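Local coordinates for N5-carboxyaminoimidazole ribonucleotide synthetase (Bacillus anthracis, PDB 3QFF), which probably carboxylates aminoimidazole ribonucleotide to N5-carboxyaminoimidazole ribonucleotide in purine biosynthesis, using ATP and bicarbonate, as an ATP-grasp enzyme, at residues V319-H325 with I377-Q381; K34-I40 with V54-E58. All blocks are in the same frame, centred on the assembly; numbering follows the deposited sequence.

Interaction 1 (319-325 with 377-381) and interaction 2 (34-40 with 54-58) lie at separate ends of the chain, their centres 31 Å apart and their nearest atoms about 17 Å apart, and they share no helix or strand. Interaction 1 is buried: seven of its ten touching residues are, and aromatic rings and polar side chains tie helix 379-382 and the tryptophan before it to the end of strand 316-322 and the start of helix 323-331. Interaction 2 is only partly buried and lies in the parallel sheet of the preATP-grasp domain, where backbone bonds and one lysine-aspartate salt bridge do most of the work. Only interaction 2 is also touched by the second subunit.

Interaction 1 of 2, residues V319-H325 with I377-Q381; sequences VNILGEH and IWDHQ
Trp-378, at the N-cap position of the last helix, 379-382, meets His-325 in a tilted edge-to-face stack, the Trp-378 edge toward the His-325 face, at the turn from strand 316-322 of the eight-stranded antiparallel sheet into helix 323-331. The centroids of the imidazole and the indole five-membered ring are 4.2 Å apart and their planes stand at 50°, with Trp-378 CD1 over the His-325 face. The opposite face of the imidazole is covered by CG of Glu-324. On the indole, Val-319 CG1 sits over one face, 3.5 Å from the five-membered-ring centroid and 17° off the normal, which makes a CH-pi contact; Ile-377 CG2 lies on the other face. The valine methyl reaches it because CG1 is anti to the backbone N (chi1 -161°). Trp-378 NE1 also donates a weak bond to Asn-320 O.

Two nitrogens fix the rotation of the His-325 ring. His-325 ND1 accepts from Leu-322 N in the ring plane, and His-325 NE2 donates to Gln-381 OE1 at 2.6 Å, meeting that oxygen from above the carbonyl plane. The Gln-381 amide then passes the chain of bonds on: Gln-381 NE2 donates to Glu-324 OE2 at 2.9 Å, a carboxylate oxygen approached from well above its plane. His-225 of strand 223-229 packs against Trp-378 and Gln-381, linking the helix to a neighbouring strand.

Nearer solvent, Glu-324 binds the exposed His-380, a His-carboxylate bond whose anionic partner would tend to stabilise a protonated imidazole. The carboxylate is turned against the imidazole, yet His-380 ND1 points at the syn lone pair of Glu-324 OE1 from 2.8 Å, the oxygen lying in the ring plane and the N-H nearly straight.

Interaction 2 of 2, residues K34-I40 with V54-E58; sequences KEMGYKI and VADIE
Ile-40 and Ala-55 bring their CA atoms within 4.9 Å, and Ile-40 O accepts from two successive backbone N-H groups, Asp-56 N at 2.8 Å and Ile-57 N at 3.1 Å, the second bond being the straighter, 163° against 138° at the hydrogen, and lying in the carbonyl plane.

The Asp-56 carboxylate returns across the contact to Ile-40. Asp-56 OD2 accepts from Ile-40 N at 2.9 Å on the anti side, and on the syn side it meets Lys-34 NZ at 2.7 Å in a salt bridge, so one oxygen carries two donors. With CG anti to its own carbonyl carbon (chi1 -59°), Asp-56 extends toward the lysine, which comes from the opposite direction. The Lys-34 chain bends at chi2 and chi4 to get there, and Lys-34 CE passes 3.2 Å from Val-54 O, a buried carbonyl with no hydrogen-bond partner in the model.

The bonds lie where strands 39-44 and 57-60 begin to pair in the parallel, Rossmann-like sheet of the preATP-grasp domain; Ile-57 continues the pairing with Val-42. Helix 24-35, which supplies Lys-34, ends in a Schellman motif with Gly-37 as its C-prime residue, and the chain turns back into strand 39-44. Lys-34 also faces the dimer partner: its carbonyl binds Arg-27 of the second subunit, and Lys-34 NZ makes a weak hydrogen bond to Gln-53 O of the second subunit.

Carbon contacts surround the polar centre. Ile-40 CG2 touches Ala-55 CB, an apolar pair, while the extended Lys-39 chain runs obliquely past Asp-56, its aliphatic CG against the charged carboxylate, until Lys-39 CE comes 3.8 Å from Ile-57 CD1.

Interaction 1 of 2, residues V319-H325 with I377-Q381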
ATOM      1  N   VAL A 319       8.390 -14.364   3.538  1.00 22.09           N
ATOM      2  CA  VAL A 319       8.069 -15.771   3.780  1.00 22.49           C
ATOM      3  C   VAL A 319       6.654 -16.077   3.332  1.00 22.47           C
ATOM      4  O   VAL A 319       5.715 -15.367   3.691  1.00 22.55           O
ATOM      5  CB  VAL A 319       8.218 -16.180   5.270  1.00 22.52           C
ATOM      6  CG1 VAL A 319       8.336 -17.712   5.372  1.00 22.94           C
ATOM      7  CG2 VAL A 319       9.433 -15.548   5.876  1.00 23.66           C
ATOM      8  N   ASN A 320       6.489 -17.132   2.541  1.00 22.85           N
ATOM      9  CA  ASN A 320       5.158 -17.547   2.118  1.00 23.75           C
ATOM     10  C   ASN A 320       4.337 -18.182   3.237  1.00 23.77           C
ATOM     11  O   ASN A 320       4.881 -18.938   4.044  1.00 22.91           O
ATOM     12  CB  ASN A 320       5.239 -18.548   0.947  1.00 23.84           C
ATOM     13  CG  ASN A 320       5.014 -17.897  -0.406  1.00 24.98           C
ATOM     14  OD1 ASN A 320       4.654 -16.721  -0.509  1.00 24.37           O
ATOM     15  ND2 ASN A 320       5.207 -18.677  -1.461  1.00 26.96           N
ATOM     16  N   ILE A 321       3.035 -17.874   3.245  1.00 24.28           N
ATOM     17  CA  ILE A 321       2.057 -18.480   4.152  1.00 25.24           C
ATOM     18  C   ILE A 321       1.125 -19.405   3.368  1.00 25.66           C
ATOM     19  O   ILE A 321       0.217 -18.967   2.662  1.00 25.82           O
ATOM     20  CB  ILE A 321       1.257 -17.419   4.965  1.00 25.23           C
ATOM     21  CG1 ILE A 321       2.224 -16.505   5.727  1.00 24.56           C
ATOM     22  CG2 ILE A 321       0.227 -18.084   5.930  1.00 25.68           C
ATOM     23  CD1 ILE A 321       1.622 -15.168   6.122  1.00 26.15           C
ATOM     24  N   LEU A 322       1.377 -20.703   3.501  1.00 26.54           N
ATOM     25  CA  LEU A 322       0.537 -21.723   2.863  1.00 27.69           C
ATOM     26  C   LEU A 322      -0.610 -22.096   3.796  1.00 28.47           C
ATOM     27  O   LEU A 322      -0.630 -21.670   4.949  1.00 29.08           O
ATOM     28  CB  LEU A 322       1.376 -22.956   2.489  1.00 27.51           C
ATOM     29  CG  LEU A 322       2.700 -22.710   1.726  1.00 27.77           C
ATOM     30  CD1 LEU A 322       3.374 -24.054   1.363  1.00 27.45           C
ATOM     31  CD2 LEU A 322       2.453 -21.888   0.469  1.00 27.54           C
ATOM     32  N   GLY A 323      -1.576 -22.858   3.288  1.00 29.23           N
ATOM     33  CA  GLY A 323      -2.666 -23.393   4.107  1.00 30.75           C
ATOM     34  C   GLY A 323      -2.172 -24.046   5.391  1.00 31.35           C
ATOM     35  O   GLY A 323      -2.733 -23.809   6.457  1.00 30.91           O
ATOM     36  N   GLU A 324      -1.104 -24.840   5.290  1.00 32.27           N
ATOM     37  CA  GLU A 324      -0.491 -25.500   6.461  1.00 33.05           C
ATOM     38  C   GLU A 324       0.134 -24.528   7.487  1.00 33.07           C
ATOM     39  O   GLU A 324       0.525 -24.952   8.582  1.00 33.14           O
ATOM     40  CB  GLU A 324       0.576 -26.505   6.014  1.00 33.38           C
ATOM     41  CG  GLU A 324       1.847 -25.837   5.461  1.00 35.90           C
ATOM     42  CD  GLU A 324       3.037 -26.779   5.328  1.00 38.59           C
ATOM     43  OE1 GLU A 324       3.466 -27.362   6.343  1.00 39.30           O
ATOM     44  OE2 GLU A 324       3.570 -26.904   4.204  1.00 37.65           O
ATOM     45  N   HIS A 325       0.256 -23.245   7.137  1.00 32.38           N
ATOM     46  CA  HIS A 325       0.878 -22.262   8.042  1.00 31.52           C
ATOM     47  C   HIS A 325      -0.092 -21.252   8.657  1.00 31.78           C
ATOM     48  O   HIS A 325       0.263 -20.578   9.615  1.00 31.26           O
ATOM     49  CB  HIS A 325       1.990 -21.466   7.343  1.00 30.83           C
ATOM     50  CG  HIS A 325       3.044 -22.312   6.699  1.00 31.00           C
ATOM     51  ND1 HIS A 325       3.261 -22.317   5.337  1.00 29.31           N
ATOM     52  CD2 HIS A 325       3.954 -23.167   7.229  1.00 29.84           C
ATOM     53  CE1 HIS A 325       4.253 -23.142   5.054  1.00 28.92           C
ATOM     54  NE2 HIS A 325       4.692 -23.668   6.184  1.00 29.66           N
ATOM     55  N   ILE A 377       6.787 -21.380  12.778  1.00 32.42           N
ATOM     56  CA  ILE A 377       5.641 -21.568  11.898  1.00 30.83           C
ATOM     57  C   ILE A 377       6.036 -22.436  10.704  1.00 30.60           C
ATOM     58  O   ILE A 377       5.234 -23.226  10.204  1.00 30.12           O
ATOM     59  CB  ILE A 377       5.097 -20.205  11.408  1.00 30.79           C
ATOM     60  CG1 ILE A 377       4.516 -19.402  12.587  1.00 30.42           C
ATOM     61  CG2 ILE A 377       4.056 -20.392  10.314  1.00 29.16           C
ATOM     62  CD1 ILE A 377       4.326 -17.909  12.290  1.00 29.71           C
ATOM     63  N   TRP A 378       7.279 -22.285  10.251  1.00 30.99           N
ATOM     64  CA  TRP A 378       7.725 -22.939   9.017  1.00 31.34           C
ATOM     65  C   TRP A 378       8.699 -24.100   9.260  1.00 31.94           C
ATOM     66  O   TRP A 378       9.500 -24.415   8.387  1.00 31.78           O
ATOM     67  CB  TRP A 378       8.311 -21.910   8.031  1.00 30.84           C
ATOM     68  CG  TRP A 378       7.328 -20.806   7.677  1.00 30.69           C
ATOM     69  CD1 TRP A 378       6.363 -20.846   6.710  1.00 30.04           C
ATOM     70  CD2 TRP A 378       7.204 -19.526   8.313  1.00 30.06           C
ATOM     71  NE1 TRP A 378       5.645 -19.666   6.700  1.00 29.69           N
ATOM     72  CE2 TRP A 378       6.150 -18.835   7.665  1.00 29.96           C
ATOM     73  CE3 TRP A 378       7.890 -18.886   9.353  1.00 30.84           C
ATOM     74  CZ2 TRP A 378       5.761 -17.538   8.032  1.00 29.55           C
ATOM     75  CZ3 TRP A 378       7.505 -17.597   9.715  1.00 31.08           C
ATOM     76  CH2 TRP A 378       6.447 -16.939   9.051  1.00 30.42           C
ATOM     77  N   ASP A 379       8.598 -24.744  10.427  1.00 33.22           N
ATOM     78  CA  ASP A 379       9.494 -25.851  10.809  1.00 34.58           C
ATOM     79  C   ASP A 379       9.552 -26.978   9.763  1.00 34.51           C
ATOM     80  O   ASP A 379      10.608 -27.581   9.547  1.00 34.90           O
ATOM     81  CB  ASP A 379       9.115 -26.413  12.194  1.00 35.45           C
ATOM     82  CG  ASP A 379       9.642 -25.559  13.355  1.00 38.27           C
ATOM     83  OD1 ASP A 379       9.041 -25.591  14.451  1.00 42.94           O
ATOM     84  OD2 ASP A 379      10.664 -24.863  13.198  1.00 43.98           O
ATOM     85  N   HIS A 380       8.416 -27.255   9.130  1.00 35.18           N
ATOM     86  CA  HIS A 380       8.326 -28.196   8.008  1.00 35.98           C
ATOM     87  C   HIS A 380       9.319 -27.827   6.893  1.00 36.84           C
ATOM     88  O   HIS A 380      10.172 -28.642   6.503  1.00 36.36           O
ATOM     89  CB  HIS A 380       6.881 -28.225   7.483  1.00 35.64           C
ATOM     90  CG  HIS A 380       6.643 -29.182   6.352  1.00 35.57           C
ATOM     91  ND1 HIS A 380       5.517 -29.121   5.564  1.00 36.03           N
ATOM     92  CD2 HIS A 380       7.377 -30.217   5.876  1.00 35.68           C
ATOM     93  CE1 HIS A 380       5.565 -30.075   4.651  1.00 36.42           C
ATOM     94  NE2 HIS A 380       6.684 -30.756   4.820  1.00 33.94           N
ATOM     95  N   GLN A 381       9.224 -26.587   6.413  1.00 37.56           N
ATOM     96  CA  GLN A 381      10.093 -26.095   5.343  1.00 38.62           C
ATOM     97  C   GLN A 381      11.551 -26.099   5.765  1.00 39.53           C
ATOM     98  O   GLN A 381      12.413 -26.545   5.006  1.00 39.52           O
ATOM     99  CB  GLN A 381       9.658 -24.696   4.871  1.00 38.34           C
ATOM    100  CG  GLN A 381       8.435 -24.699   3.931  1.00 37.07           C
ATOM    101  CD  GLN A 381       7.145 -25.159   4.604  1.00 36.00           C
ATOM    102  OE1 GLN A 381       6.954 -24.975   5.815  1.00 36.17           O
ATOM    103  NE2 GLN A 381       6.252 -25.747   3.823  1.00 32.65           N
TER

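Interaction 2 of 2, residues K34-I40 with V54-E58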
ATOM      1  N   LYS A  34      -6.326   1.068  -6.817  1.00 23.78           N
ATOM      2  CA  LYS A  34      -7.324   1.797  -6.036  1.00 25.46           C
ATOM      3  C   LYS A  34      -6.694   3.012  -5.332  1.00 25.85           C
ATOM      4  O   LYS A  34      -7.327   4.060  -5.226  1.00 25.11           O
ATOM      5  CB  LYS A  34      -7.980   0.846  -5.035  1.00 26.26           C
ATOM      6  CG  LYS A  34      -9.510   0.840  -5.060  1.00 30.87           C
ATOM      7  CD  LYS A  34     -10.052  -0.070  -6.139  1.00 35.73           C
ATOM      8  CE  LYS A  34     -11.538  -0.362  -5.922  1.00 36.34           C
ATOM      9  NZ  LYS A  34     -12.415   0.757  -6.374  1.00 37.78           N
ATOM     10  N   GLU A  35      -5.443   2.882  -4.870  1.00 26.58           N
ATOM     11  CA  GLU A  35      -4.745   4.014  -4.222  1.00 28.11           C
ATOM     12  C   GLU A  35      -4.631   5.202  -5.171  1.00 27.68           C
ATOM     13  O   GLU A  35      -4.701   6.350  -4.745  1.00 27.18           O
ATOM     14  CB  GLU A  35      -3.359   3.605  -3.702  1.00 28.84           C
ATOM     15  CG  GLU A  35      -3.451   2.734  -2.446  1.00 33.18           C
ATOM     16  CD  GLU A  35      -2.225   1.883  -2.180  1.00 41.05           C
ATOM     17  OE1 GLU A  35      -1.088   2.338  -2.474  1.00 43.21           O
ATOM     18  OE2 GLU A  35      -2.408   0.754  -1.642  1.00 44.40           O
ATOM     19  N   MET A  36      -4.488   4.895  -6.457  1.00 27.64           N
ATOM     20  CA  MET A  36      -4.333   5.884  -7.509  1.00 28.10           C
ATOM     21  C   MET A  36      -5.668   6.279  -8.132  1.00 27.42           C
ATOM     22  O   MET A  36      -5.696   7.006  -9.115  1.00 28.34           O
ATOM     23  CB  MET A  36      -3.381   5.352  -8.590  1.00 28.90           C
ATOM     24  CG  MET A  36      -1.907   5.658  -8.321  1.00 31.11           C
ATOM     25  SD  MET A  36      -0.791   5.069  -9.629  1.00 37.24           S
ATOM     26  CE  MET A  36      -1.004   3.310  -9.446  1.00 33.05           C
ATOM     27  N   GLY A  37      -6.762   5.781  -7.564  1.00 26.73           N
ATOM     28  CA  GLY A  37      -8.102   6.199  -7.944  1.00 26.15           C
ATOM     29  C   GLY A  37      -8.663   5.520  -9.178  1.00 25.58           C
ATOM     30  O   GLY A  37      -9.546   6.078  -9.826  1.00 25.96           O
ATOM     31  N   TYR A  38      -8.141   4.338  -9.519  1.00 24.23           N
ATOM     32  CA  TYR A  38      -8.726   3.515 -10.579  1.00 23.76           C
ATOM     33  C   TYR A  38      -9.904   2.689 -10.069  1.00 23.98           C
ATOM     34  O   TYR A  38      -9.970   2.325  -8.890  1.00 23.47           O
ATOM     35  CB  TYR A  38      -7.677   2.590 -11.217  1.00 23.24           C
ATOM     36  CG  TYR A  38      -6.675   3.339 -12.037  1.00 21.64           C
ATOM     37  CD1 TYR A  38      -6.963   3.719 -13.347  1.00 20.14           C
ATOM     38  CD2 TYR A  38      -5.442   3.711 -11.491  1.00 22.47           C
ATOM     39  CE1 TYR A  38      -6.051   4.431 -14.102  1.00 21.63           C
ATOM     40  CE2 TYR A  38      -4.513   4.433 -12.244  1.00 22.18           C
ATOM     41  CZ  TYR A  38      -4.822   4.786 -13.545  1.00 22.69           C
ATOM     42  OH  TYR A  38      -3.900   5.499 -14.277  1.00 22.40           O
ATOM     43  N   LYS A  39     -10.834   2.410 -10.977  1.00 24.19           N
ATOM     44  CA  LYS A  39     -11.928   1.472 -10.738  1.00 24.49           C
ATOM     45  C   LYS A  39     -11.472   0.103 -11.246  1.00 23.69           C
ATOM     46  O   LYS A  39     -10.648   0.025 -12.152  1.00 23.46           O
ATOM     47  CB  LYS A  39     -13.181   1.970 -11.480  1.00 25.07           C
ATOM     48  CG  LYS A  39     -14.390   1.040 -11.419  1.00 29.33           C
ATOM     49  CD  LYS A  39     -15.666   1.762 -11.922  1.00 34.69           C
ATOM     50  CE  LYS A  39     -16.840   0.777 -12.068  1.00 37.01           C
ATOM     51  NZ  LYS A  39     -18.111   1.464 -12.476  1.00 38.68           N
ATOM     52  N   ILE A  40     -11.982  -0.970 -10.651  1.00 23.42           N
ATOM     53  CA  ILE A  40     -11.522  -2.315 -10.966  1.00 22.99           C
ATOM     54  C   ILE A  40     -12.670  -3.246 -11.357  1.00 23.27           C
ATOM     55  O   ILE A  40     -13.679  -3.341 -10.643  1.00 23.13           O
ATOM     56  CB  ILE A  40     -10.758  -2.956  -9.759  1.00 23.41           C
ATOM     57  CG1 ILE A  40      -9.569  -2.080  -9.322  1.00 23.58           C
ATOM     58  CG2 ILE A  40     -10.320  -4.422 -10.076  1.00 21.98           C
ATOM     59  CD1 ILE A  40      -8.465  -1.932 -10.356  1.00 24.42           C
ATOM     60  N   VAL A  54     -12.084  -6.697  -3.634  1.00 29.99           N
ATOM     61  CA  VAL A  54     -11.640  -5.319  -3.767  1.00 30.72           C
ATOM     62  C   VAL A  54     -12.130  -4.692  -5.076  1.00 30.92           C
ATOM     63  O   VAL A  54     -11.856  -3.538  -5.338  1.00 32.42           O
ATOM     64  CB  VAL A  54     -10.087  -5.169  -3.594  1.00 30.89           C
ATOM     65  CG1 VAL A  54      -9.628  -5.732  -2.252  1.00 31.58           C
ATOM     66  CG2 VAL A  54      -9.336  -5.859  -4.696  1.00 31.92           C
ATOM     67  N   ALA A  55     -12.885  -5.436  -5.882  1.00 30.54           N
ATOM     68  CA  ALA A  55     -13.303  -4.934  -7.195  1.00 29.92           C
ATOM     69  C   ALA A  55     -14.639  -4.202  -7.143  1.00 30.03           C
ATOM     70  O   ALA A  55     -15.455  -4.464  -6.255  1.00 29.92           O
ATOM     71  CB  ALA A  55     -13.370  -6.078  -8.208  1.00 29.70           C
ATOM     72  N   ASP A  56     -14.844  -3.282  -8.086  1.00 29.64           N
ATOM     73  CA  ASP A  56     -16.112  -2.563  -8.219  1.00 29.73           C
ATOM     74  C   ASP A  56     -17.101  -3.432  -8.998  1.00 29.72           C
ATOM     75  O   ASP A  56     -18.308  -3.447  -8.711  1.00 29.01           O
ATOM     76  CB  ASP A  56     -15.929  -1.220  -8.940  1.00 30.01           C
ATOM     77  CG  ASP A  56     -14.953  -0.283  -8.228  1.00 31.08           C
ATOM     78  OD1 ASP A  56     -15.415   0.606  -7.484  1.00 33.44           O
ATOM     79  OD2 ASP A  56     -13.720  -0.431  -8.408  1.00 29.85           O
ATOM     80  N   ILE A  57     -16.581  -4.157  -9.986  1.00 29.20           N
ATOM     81  CA  ILE A  57     -17.387  -5.059 -10.815  1.00 29.79           C
ATOM     82  C   ILE A  57     -16.794  -6.478 -10.822  1.00 29.52           C
ATOM     83  O   ILE A  57     -15.582  -6.646 -10.985  1.00 28.63           O
ATOM     84  CB  ILE A  57     -17.509  -4.520 -12.261  1.00 29.53           C
ATOM     85  CG1 ILE A  57     -18.129  -3.119 -12.244  1.00 31.58           C
ATOM     86  CG2 ILE A  57     -18.326  -5.470 -13.147  1.00 30.72           C
ATOM     87  CD1 ILE A  57     -18.126  -2.418 -13.587  1.00 32.76           C
ATOM     88  N   GLU A  58     -17.653  -7.484 -10.643  1.00 29.57           N
ATOM     89  CA  GLU A  58     -17.253  -8.889 -10.667  1.00 29.80           C
ATOM     90  C   GLU A  58     -18.015  -9.654 -11.756  1.00 30.18           C
ATOM     91  O   GLU A  58     -19.243  -9.632 -11.788  1.00 30.16           O
ATOM     92  CB  GLU A  58     -17.500  -9.524  -9.293  1.00 30.61           C
ATOM     93  CG  GLU A  58     -17.179 -11.030  -9.175  1.00 31.75           C
ATOM     94  CD  GLU A  58     -17.634 -11.637  -7.834  1.00 34.92           C
ATOM     95  OE1 GLU A  58     -17.065 -12.657  -7.404  1.00 35.59           O
ATOM     96  OE2 GLU A  58     -18.551 -11.088  -7.186  1.00 38.72           O
TER